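Local coordinates for protein putative PLP-dependent aminotransferase (PDB 3JU7) that probably acts as a pyridoxal-phosphate-dependent aminotransferase of the DegT/DnrJ/EryC1/StrS family, moving amino groups through a cofactor bound to a lysine, at residues E24-S28 with H29-N33; T58-N61 with A62-L66; Q266-S270 with N271-K275; E359-E362 with Q363-C367. One frame throughout, in Å; residues are numbered along the deposited sequence.

Contact 1 of 4, residues E24-S28 with H29-N33; sequences EIDAS and HIYTN. With ACT (acetate ion), chain F.
Ile30 N donates to Ser28 OG at 2.9 Å, so the hydroxyl that ends helix 19-28 receives a backbone N-H from the chain just beyond it. Ser28 chi1 of 82° sets OG between its own N and carbonyl carbon, turned to that N-H. The same OG gives its proton to a water that in turn donates to Ile30 O, closing a small ring round the backbone of Ile30. His29 leaves the helix with positive phi (53°), and its N makes a weak bond of 3.0 Å to Ile25 O. A second water donates to Asp26 OD1 and accepts from Tyr31 OH (2.7 Å), lying in the plane of the phenol ring at its edge. Asp26 O sits over one face of the His29 imidazole, 3.5 Å from CD2, while Ala27 O lies at the ring edge. Farther out, Ile25 CG2 meets Tyr31 CD1 at 3.4 Å, the two side chains at an oblique angle. Asn33 ND2 donates to an acetate oxygen at 2.9 Å, nearly straight at 169°; Lys234 also binds this acetate, probably a crystallisation additive. The helix end is thus tied off by hydroxyl and water, while Asp26 OD2 and His29 ND1 bond across to Val15 N and Ala10 O of the second subunit and Asp26 OD1 stays with the water.

Contact 2 of 4, residues T58-N61 with A62-L66; sequences TVAN and ATLGL
The N-terminus of helix 62-73, where it follows strand 55-59, is capped by Asn61, whose side chain meets the first turn. Asn61 OD1 accepts from Leu64 N at 2.9 Å; the bond is fairly straight (164° at the hydrogen), with the donor tilted from the carbonyl plane of the amide. Asn61 chi1 of 68° folds CG between the backbone N and carbonyl carbon, which brings OD1 back over the helix start. The backbone carbonyl of the same residue begins the regular helical bonding: Gly65 N donates to Asn61 O at 3.1 Å. The amide also packs obliquely against the leucine, with Asn61 ND2 3.4 Å from Leu64 CD1, and this methyl lies 4.0 Å from Ala60 CB. Val59 CG2 approaches the backbone of Gly65, 4.0 Å from its CA, closing the strand end onto the helix. Asn61 ND2 is not idle: it bonds to Asn232 O of the second subunit, so both ends of the amide are fixed and its rotation with them. Leu64 packs on Leu64 of the second subunit. Thr63 OG1 and Ala62 N bond to the cofactor phosphate oxygens of the pyridoxal-phosphate lysine at position 191. A phosphate held at a helix N-terminus, where the helix dipole probably aids binding, is typical of the cofactor site of fold-type I aminotransferases.

Contact 3 of 4, residues Q266-S270 with N271-K275; sequences QLLQS and NGLMK
A Schellman motif closes helix 250-270, a local C-cap contact on the side of the fold away from the annotated sites. Gly272, with positive phi (75°), is its C-prime residue. Two backbone bonds define the motif: Leu273 N to Leu268 O at 2.9 Å, and Gly272 N to Gln269 O at 2.8 Å. The first comes in nearly along the C=O axis, whereas the second donor stands above the carbonyl plane of Gln269. A water also donates to Gln269 O, giving that carbonyl a second partner at the point where the helix stops. Apolar contacts accompany the turn. Leu268 CD2 meets Leu273 CD1 at 4.0 Å, the two side chains set at an oblique angle. Selenomethionine Met274 is bent at both chi2 and chi3, which curls its end back over the last turn, its SE atom 4.0 Å from Leu268 CB and its CG beside Gln269 CA. Around these contacts, helix 358-368 receives Leu267 on Val361 and Leu273 on both Val365 and Leu368, while Met274 packs on Leu280. A further polar contact is made by Asn271, whose side chain lies alongside that of Leu267 and points the same way. With chi1 at -71°, its CG is anti to the carbonyl carbon and the amide swings back to the carbonyl of Leu267. To the backbone bond from Asn271 N to Leu267 O, at 2.8 Å, Asn271 ND2 adds a second at 2.6 Å, its donor tilted from the carbonyl plane.

Contact 4 of 4, residues E359-E362 with Q363-C367; sequences EIVE and QIVIC
Four successive backbone bonds, from Gln363 N to Glu359 O through Ile366 N to Glu362 O, join the two halves of this stretch of helix 358-368. The longest is Ile364 N to Ile360 O at 3.1 Å. The shortest, Val365 N to Val361 O at 2.7 Å, is nearly linear, 173° at the hydrogen. The apolar pairs repeat the same spacing of four residues. Ile360 CG2 reaches Ile364 CD1 at 4.1 Å, the two side chains lying askew. Val361 and Val365 stand side by side, pointing the same way, with Val361 CG1 3.9 Å from Val365 CG2. On the exposed flank the contact is mixed: Glu362 CG touches Ile366 CD1 at 3.4 Å, and the chains run alongside each other. Glu362 has CG anti to the backbone N (chi1 -180°) and is extended beyond it, so that its CG makes the closest approach, with Glu362 OE2 farther off, 3.9 Å from Ile366 CD1. Gln363 CB lies 3.3 Å from Ile360 O. Outside the stretch, Ile5 of the N-terminal loop touches Ile360 and Gln363. The pattern, with Val361, Ile364 and Val365 buried against Tyr264 of helix 250-270 and Ile366 on the outer flank with Glu362, is that of an amphipathic surface helix, here the last of the chain.

How the contacts relate
The contacts fall into two groups. Contact 2 lies nearest the middle of the fold, its centre about 11 Å from the centre of the chain, and is the one that bonds to the cofactor phosphate. Contact 1 is about 21 Å from it between centres and about 8 Å between nearest atoms; both touch the second subunit, so the helix end and the cofactor site share the dimer side. Contacts 3 and 4 lie about 39 and 36 Å from contact 2 between centres, on the opposite side of the chain's centre, and touch each other: Leu273 CD1 meets Val365 CG1 at 3.3 Å, and Leu267 CD1 meets Val361 CG1 at 3.5 Å. Neither touches the other subunit.

Contact 1 of 4, residues E24-S28 with H29-N33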
loop_
_atom_site.group_PDB
_atom_site.type_symbol
_atom_site.label_atom_id
_atom_site.label_comp_id
_atom_site.label_asym_id
_atom_site.label_seq_id
_atom_site.Cartn_x
_atom_site.Cartn_y
_atom_site.Cartn_z
ATOM N N GLU A 24 -0.831 -4.820 -24.067
ATOM C CA GLU A 24 -0.732 -3.364 -24.131
ATOM C C GLU A 24 0.340 -2.823 -23.189
ATOM O O GLU A 24 1.124 -1.950 -23.565
ATOM C CB GLU A 24 -2.033 -2.730 -23.736
ATOM C CG GLU A 24 -3.059 -2.695 -24.803
ATOM C CD GLU A 24 -4.220 -1.839 -24.361
ATOM O OE1 GLU A 24 -4.034 -0.608 -24.235
ATOM O OE2 GLU A 24 -5.297 -2.407 -24.121
ATOM N N ILE A 25 0.342 -3.320 -21.945
ATOM C CA ILE A 25 1.304 -2.860 -20.975
ATOM C C ILE A 25 2.715 -3.128 -21.455
ATOM O O ILE A 25 3.587 -2.266 -21.343
ATOM C CB ILE A 25 1.127 -3.554 -19.616
ATOM C CG1 ILE A 25 -0.157 -3.061 -18.926
ATOM C CG2 ILE A 25 2.311 -3.263 -18.749
ATOM C CD1 ILE A 25 -0.748 -3.974 -17.889
ATOM N N ASP A 26 2.955 -4.323 -21.974
ATOM C CA ASP A 26 4.289 -4.697 -22.438
ATOM C C ASP A 26 4.702 -3.851 -23.644
ATOM O O ASP A 26 5.878 -3.514 -23.758
ATOM C CB ASP A 26 4.369 -6.182 -22.830
ATOM C CG ASP A 26 4.412 -7.118 -21.627
ATOM O OD1 ASP A 26 4.748 -6.635 -20.528
ATOM O OD2 ASP A 26 4.132 -8.335 -21.805
ATOM N N ALA A 27 3.747 -3.522 -24.529
ATOM C CA ALA A 27 4.058 -2.664 -25.666
ATOM C C ALA A 27 4.311 -1.219 -25.215
ATOM O O ALA A 27 5.160 -0.560 -25.754
ATOM C CB ALA A 27 2.971 -2.712 -26.725
ATOM N N SER A 28 3.615 -0.744 -24.189
ATOM C CA SER A 28 3.723 0.665 -23.808
ATOM C C SER A 28 4.929 0.962 -22.911
ATOM O O SER A 28 5.348 2.111 -22.781
ATOM C CB SER A 28 2.452 1.090 -23.069
ATOM O OG SER A 28 2.557 0.688 -21.702
ATOM N N HIS A 29 5.430 -0.058 -22.221
ATOM C CA HIS A 29 6.445 0.136 -21.171
ATOM C C HIS A 29 5.993 1.158 -20.142
ATOM O O HIS A 29 6.790 1.925 -19.674
ATOM C CB HIS A 29 7.796 0.567 -21.754
ATOM C CG HIS A 29 8.437 -0.488 -22.578
ATOM N ND1 HIS A 29 9.423 -1.309 -22.088
ATOM C CD2 HIS A 29 8.182 -0.908 -23.838
ATOM C CE1 HIS A 29 9.771 -2.176 -23.026
ATOM N NE2 HIS A 29 9.031 -1.955 -24.096
ATOM N N ILE A 30 4.716 1.177 -19.805
ATOM C CA ILE A 30 4.227 1.992 -18.682
ATOM C C ILE A 30 3.562 0.935 -17.808
ATOM O O ILE A 30 2.674 0.188 -18.277
ATOM C CB ILE A 30 3.239 3.108 -19.108
ATOM C CG1 ILE A 30 3.836 3.979 -20.228
ATOM C CG2 ILE A 30 2.818 3.946 -17.915
ATOM C CD1 ILE A 30 2.954 5.085 -20.686
ATOM N N TYR A 31 4.057 0.840 -16.582
ATOM C CA TYR A 31 3.703 -0.206 -15.638
ATOM C C TYR A 31 3.007 0.252 -14.357
ATOM O O TYR A 31 2.405 -0.578 -13.679
ATOM C CB TYR A 31 4.960 -0.974 -15.233
ATOM C CG TYR A 31 5.688 -1.504 -16.434
ATOM C CD1 TYR A 31 5.249 -2.644 -17.090
ATOM C CD2 TYR A 31 6.805 -0.857 -16.931
ATOM C CE1 TYR A 31 5.890 -3.110 -18.235
ATOM C CE2 TYR A 31 7.479 -1.340 -18.055
ATOM C CZ TYR A 31 7.017 -2.463 -18.707
ATOM O OH TYR A 31 7.693 -2.943 -19.817
ATOM N N THR A 32 3.084 1.536 -14.027
ATOM C CA THR A 32 2.423 2.045 -12.834
ATOM C C THR A 32 2.345 3.580 -12.850
ATOM O O THR A 32 2.549 4.200 -13.897
ATOM C CB THR A 32 3.164 1.545 -11.537
ATOM O OG1 THR A 32 2.432 1.962 -10.356
ATOM C CG2 THR A 32 4.622 2.031 -11.554
ATOM N N ASN A 33 2.010 4.179 -11.709
ATOM C CA ASN A 33 1.924 5.636 -11.561
ATOM C C ASN A 33 0.862 6.278 -12.478
ATOM O O ASN A 33 1.173 7.107 -13.341
ATOM C CB ASN A 33 3.323 6.283 -11.734
ATOM C CG ASN A 33 4.284 5.928 -10.570
ATOM O OD1 ASN A 33 4.210 4.835 -9.977
ATOM N ND2 ASN A 33 5.183 6.857 -10.241
HETATM C C ACT F . 7.431 5.548 -7.041
HETATM O O ACT F . 6.758 6.272 -7.851
HETATM O OXT ACT F . 6.784 4.779 -6.291
HETATM C CH3 ACT F . 8.929 5.555 -6.993
HETATM O O HOH W 1 6.963 -5.469 -20.511
HETATM O O HOH W 2 0.477 0.820 -19.655
#

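Contact 2 of 4, residues T58-N61 with A62-L66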
loop_
_atom_site.group_PDB
_atom_site.type_symbol
_atom_site.label_atom_id
_atom_site.label_comp_id
_atom_site.label_asym_id
_atom_site.label_seq_id
_atom_site.Cartn_x
_atom_site.Cartn_y
_atom_site.Cartn_z
ATOM N N THR A 58 -8.073 5.012 -8.238
ATOM C CA THR A 58 -7.675 3.692 -7.731
ATOM C C THR A 58 -6.663 3.896 -6.603
ATOM O O THR A 58 -6.058 4.960 -6.513
ATOM C CB THR A 58 -7.081 2.817 -8.813
ATOM O OG1 THR A 58 -5.914 3.452 -9.357
ATOM C CG2 THR A 58 -8.112 2.563 -9.960
ATOM N N VAL A 59 -6.555 2.915 -5.701
ATOM C CA VAL A 59 -5.509 2.894 -4.673
ATOM C C VAL A 59 -5.014 1.454 -4.551
ATOM O O VAL A 59 -5.658 0.546 -5.060
ATOM C CB VAL A 59 -5.991 3.418 -3.321
ATOM C CG1 VAL A 59 -6.285 4.914 -3.429
ATOM C CG2 VAL A 59 -7.218 2.631 -2.838
ATOM N N ALA A 60 -3.888 1.232 -3.867
ATOM C CA ALA A 60 -3.271 -0.089 -3.876
ATOM C C ALA A 60 -4.067 -1.083 -3.051
ATOM O O ALA A 60 -4.033 -2.280 -3.315
ATOM C CB ALA A 60 -1.837 -0.016 -3.430
ATOM N N ASN A 61 -4.769 -0.571 -2.042
ATOM C CA ASN A 61 -5.742 -1.319 -1.263
ATOM C C ASN A 61 -6.642 -0.321 -0.486
ATOM O O ASN A 61 -6.288 0.869 -0.321
ATOM C CB ASN A 61 -5.050 -2.382 -0.357
ATOM C CG ASN A 61 -4.224 -1.776 0.751
ATOM O OD1 ASN A 61 -4.744 -0.994 1.572
ATOM N ND2 ASN A 61 -2.945 -2.183 0.843
ATOM N N ALA A 62 -7.802 -0.787 -0.047
ATOM C CA ALA A 62 -8.810 0.083 0.634
ATOM C C ALA A 62 -8.301 0.599 1.957
ATOM O O ALA A 62 -8.702 1.673 2.382
ATOM C CB ALA A 62 -10.130 -0.664 0.871
ATOM N N THR A 63 -7.433 -0.162 2.626
ATOM C CA THR A 63 -6.907 0.313 3.902
ATOM C C THR A 63 -6.131 1.598 3.703
ATOM O O THR A 63 -6.358 2.592 4.407
ATOM C CB THR A 63 -6.088 -0.741 4.625
ATOM O OG1 THR A 63 -6.903 -1.909 4.726
ATOM C CG2 THR A 63 -5.680 -0.210 6.023
ATOM N N LEU A 64 -5.284 1.598 2.683
ATOM C CA LEU A 64 -4.509 2.800 2.317
ATOM C C LEU A 64 -5.411 3.927 1.790
ATOM O O LEU A 64 -5.153 5.105 2.009
ATOM C CB LEU A 64 -3.484 2.465 1.257
ATOM C CG LEU A 64 -2.445 1.429 1.679
ATOM C CD1 LEU A 64 -1.741 0.956 0.403
ATOM C CD2 LEU A 64 -1.477 1.988 2.747
ATOM N N GLY A 65 -6.478 3.567 1.116
ATOM C CA GLY A 65 -7.436 4.573 0.688
ATOM C C GLY A 65 -8.090 5.218 1.909
ATOM O O GLY A 65 -8.293 6.438 1.955
ATOM N N LEU A 66 -8.442 4.403 2.903
ATOM C CA LEU A 66 -9.032 4.939 4.112
ATOM C C LEU A 66 -8.065 5.946 4.704
ATOM O O LEU A 66 -8.469 7.096 5.036
ATOM C CB LEU A 66 -9.419 3.836 5.129
ATOM C CG LEU A 66 -10.799 3.212 4.893
ATOM C CD1 LEU A 66 -10.948 1.876 5.619
ATOM C CD2 LEU A 66 -11.893 4.179 5.332
#

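Contact 3 of 4, residues Q266-S270 with N271-K275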
loop_
_atom_site.group_PDB
_atom_site.type_symbol
_atom_site.label_atom_id
_atom_site.label_comp_id
_atom_site.label_asym_id
_atom_site.label_seq_id
_atom_site.Cartn_x
_atom_site.Cartn_y
_atom_site.Cartn_z
ATOM N N GLN A 266 -34.636 -18.356 0.204
ATOM C CA GLN A 266 -35.714 -19.315 -0.016
ATOM C C GLN A 266 -35.578 -20.530 0.882
ATOM O O GLN A 266 -36.567 -20.993 1.448
ATOM C CB GLN A 266 -35.731 -19.786 -1.466
ATOM C CG GLN A 266 -36.149 -18.729 -2.464
ATOM C CD GLN A 266 -35.932 -19.170 -3.918
ATOM O OE1 GLN A 266 -34.916 -19.792 -4.258
ATOM N NE2 GLN A 266 -36.890 -18.840 -4.782
ATOM N N LEU A 267 -34.360 -21.056 0.984
ATOM C CA LEU A 267 -34.113 -22.257 1.778
ATOM C C LEU A 267 -34.256 -21.987 3.256
ATOM O O LEU A 267 -34.720 -22.863 3.986
ATOM C CB LEU A 267 -32.728 -22.860 1.496
ATOM C CG LEU A 267 -32.594 -23.607 0.159
ATOM C CD1 LEU A 267 -31.106 -23.880 -0.219
ATOM C CD2 LEU A 267 -33.430 -24.902 0.188
ATOM N N LEU A 268 -33.847 -20.797 3.707
ATOM C CA LEU A 268 -33.977 -20.429 5.136
ATOM C C LEU A 268 -35.444 -20.311 5.557
ATOM O O LEU A 268 -35.844 -20.728 6.668
ATOM C CB LEU A 268 -33.282 -19.097 5.442
ATOM C CG LEU A 268 -31.765 -19.044 5.496
ATOM C CD1 LEU A 268 -31.377 -17.604 5.620
ATOM C CD2 LEU A 268 -31.220 -19.862 6.660
ATOM N N GLN A 269 -36.231 -19.692 4.684
ATOM C CA GLN A 269 -37.663 -19.572 4.920
ATOM C C GLN A 269 -38.318 -20.947 4.815
ATOM O O GLN A 269 -38.976 -21.375 5.739
ATOM C CB GLN A 269 -38.314 -18.593 3.940
ATOM C CG GLN A 269 -39.839 -18.635 3.996
ATOM C CD GLN A 269 -40.499 -17.468 3.291
ATOM O OE1 GLN A 269 -39.900 -16.404 3.112
ATOM N NE2 GLN A 269 -41.757 -17.656 2.903
ATOM N N SER A 270 -38.106 -21.644 3.705
ATOM C CA SER A 270 -38.681 -22.982 3.520
ATOM C C SER A 270 -38.314 -23.950 4.647
ATOM O O SER A 270 -39.149 -24.743 5.052
ATOM C CB SER A 270 -38.290 -23.603 2.175
ATOM O OG SER A 270 -37.045 -24.279 2.266
ATOM N N ASN A 271 -37.095 -23.901 5.167
ATOM C CA ASN A 271 -36.758 -24.775 6.294
ATOM C C ASN A 271 -37.202 -24.229 7.675
ATOM O O ASN A 271 -36.817 -24.781 8.697
ATOM C CB ASN A 271 -35.270 -25.088 6.318
ATOM C CG ASN A 271 -34.844 -26.015 5.194
ATOM O OD1 ASN A 271 -34.558 -27.185 5.435
ATOM N ND2 ASN A 271 -34.774 -25.490 3.965
ATOM N N GLY A 272 -37.992 -23.157 7.706
ATOM C CA GLY A 272 -38.537 -22.622 8.956
ATOM C C GLY A 272 -37.583 -21.841 9.863
ATOM O O GLY A 272 -37.941 -21.505 10.995
ATOM N N LEU A 273 -36.386 -21.524 9.363
ATOM C CA LEU A 273 -35.372 -20.896 10.194
ATOM C C LEU A 273 -35.761 -19.488 10.602
ATOM O O LEU A 273 -35.472 -19.087 11.725
ATOM C CB LEU A 273 -34.012 -20.916 9.497
ATOM C CG LEU A 273 -33.311 -22.261 9.663
ATOM C CD1 LEU A 273 -33.104 -22.952 8.326
ATOM C CD2 LEU A 273 -32.003 -22.079 10.410
HETATM N N MSE A 274 -36.431 -18.747 9.722
HETATM C CA MSE A 274 -36.911 -17.429 10.109
HETATM C C MSE A 274 -37.890 -17.603 11.270
HETATM O O MSE A 274 -37.830 -16.872 12.262
HETATM C CB MSE A 274 -37.619 -16.692 8.965
HETATM C CG MSE A 274 -36.960 -16.767 7.604
HETATM SE SE MSE A 274 -35.117 -16.309 7.613
HETATM C CE MSE A 274 -35.240 -14.410 8.032
ATOM N N LYS A 275 -38.788 -18.584 11.155
ATOM C CA LYS A 275 -39.752 -18.842 12.209
ATOM C C LYS A 275 -39.045 -19.120 13.541
ATOM O O LYS A 275 -39.547 -18.716 14.583
ATOM C CB LYS A 275 -40.712 -19.991 11.826
HETATM O O HOH W 3 -38.909 -19.673 7.861
#

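Contact 4 of 4, residues E359-E362 with Q363-C367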
loop_
_atom_site.group_PDB
_atom_site.type_symbol
_atom_site.label_atom_id
_atom_site.label_comp_id
_atom_site.label_asym_id
_atom_site.label_seq_id
_atom_site.Cartn_x
_atom_site.Cartn_y
_atom_site.Cartn_z
ATOM N N GLU A 359 -27.525 -27.100 -4.060
ATOM C CA GLU A 359 -27.419 -28.228 -3.129
ATOM C C GLU A 359 -26.418 -27.919 -2.011
ATOM O O GLU A 359 -26.578 -28.404 -0.897
ATOM C CB GLU A 359 -27.125 -29.584 -3.826
ATOM C CG GLU A 359 -25.951 -29.609 -4.828
ATOM C CD GLU A 359 -26.330 -29.215 -6.283
ATOM O OE1 GLU A 359 -27.533 -28.970 -6.551
ATOM O OE2 GLU A 359 -25.417 -29.164 -7.159
ATOM N N ILE A 360 -25.414 -27.082 -2.284
ATOM C CA ILE A 360 -24.488 -26.679 -1.217
ATOM C C ILE A 360 -25.178 -25.754 -0.216
ATOM O O ILE A 360 -25.064 -25.985 0.987
ATOM C CB ILE A 360 -23.192 -26.101 -1.757
ATOM C CG1 ILE A 360 -22.394 -27.215 -2.435
ATOM C CG2 ILE A 360 -22.349 -25.496 -0.630
ATOM C CD1 ILE A 360 -21.240 -26.704 -3.265
ATOM N N VAL A 361 -25.931 -24.758 -0.687
ATOM C CA VAL A 361 -26.706 -23.896 0.234
ATOM C C VAL A 361 -27.630 -24.762 1.132
ATOM O O VAL A 361 -27.634 -24.624 2.358
ATOM C CB VAL A 361 -27.555 -22.835 -0.513
ATOM C CG1 VAL A 361 -28.280 -21.950 0.459
ATOM C CG2 VAL A 361 -26.688 -21.982 -1.435
ATOM N N GLU A 362 -28.373 -25.667 0.496
ATOM C CA GLU A 362 -29.257 -26.605 1.196
ATOM C C GLU A 362 -28.536 -27.402 2.299
ATOM O O GLU A 362 -29.011 -27.431 3.427
ATOM C CB GLU A 362 -29.966 -27.535 0.207
ATOM C CG GLU A 362 -30.929 -28.557 0.854
ATOM C CD GLU A 362 -31.837 -29.288 -0.143
ATOM O OE1 GLU A 362 -31.510 -29.423 -1.345
ATOM O OE2 GLU A 362 -32.896 -29.747 0.297
ATOM N N GLN A 363 -27.403 -28.031 1.983
ATOM C CA GLN A 363 -26.579 -28.653 3.022
ATOM C C GLN A 363 -26.488 -27.711 4.195
ATOM O O GLN A 363 -26.776 -28.081 5.318
ATOM C CB GLN A 363 -25.127 -28.882 2.572
ATOM C CG GLN A 363 -24.807 -30.091 1.687
ATOM C CD GLN A 363 -23.280 -30.365 1.592
ATOM O OE1 GLN A 363 -22.561 -30.319 2.605
ATOM N NE2 GLN A 363 -22.795 -30.662 0.383
ATOM N N ILE A 364 -26.068 -26.480 3.911
ATOM C CA ILE A 364 -25.726 -25.513 4.943
ATOM C C ILE A 364 -26.955 -25.158 5.751
ATOM O O ILE A 364 -26.965 -25.284 6.969
ATOM C CB ILE A 364 -25.063 -24.246 4.325
ATOM C CG1 ILE A 364 -23.665 -24.593 3.774
ATOM C CG2 ILE A 364 -24.947 -23.115 5.342
ATOM C CD1 ILE A 364 -23.039 -23.484 2.888
ATOM N N VAL A 365 -27.997 -24.731 5.058
ATOM C CA VAL A 365 -29.219 -24.317 5.718
ATOM C C VAL A 365 -29.792 -25.451 6.543
ATOM O O VAL A 365 -30.190 -25.223 7.675
ATOM C CB VAL A 365 -30.255 -23.775 4.721
ATOM C CG1 VAL A 365 -31.594 -23.541 5.426
ATOM C CG2 VAL A 365 -29.715 -22.471 4.062
ATOM N N ILE A 366 -29.805 -26.666 5.992
ATOM C CA ILE A 366 -30.260 -27.856 6.725
ATOM C C ILE A 366 -29.488 -28.074 8.028
ATOM O O ILE A 366 -30.077 -28.422 9.042
ATOM C CB ILE A 366 -30.188 -29.125 5.855
ATOM C CG1 ILE A 366 -31.308 -29.100 4.816
ATOM C CG2 ILE A 366 -30.334 -30.370 6.713
ATOM C CD1 ILE A 366 -31.248 -30.225 3.826
ATOM N N CYS A 367 -28.175 -27.868 7.997
ATOM C CA CYS A 367 -27.337 -27.969 9.200
ATOM C C CYS A 367 -27.705 -26.929 10.244
ATOM O O CYS A 367 -27.644 -27.210 11.438
ATOM C CB CYS A 367 -25.850 -27.792 8.869
ATOM S SG CYS A 367 -25.034 -29.215 8.096
#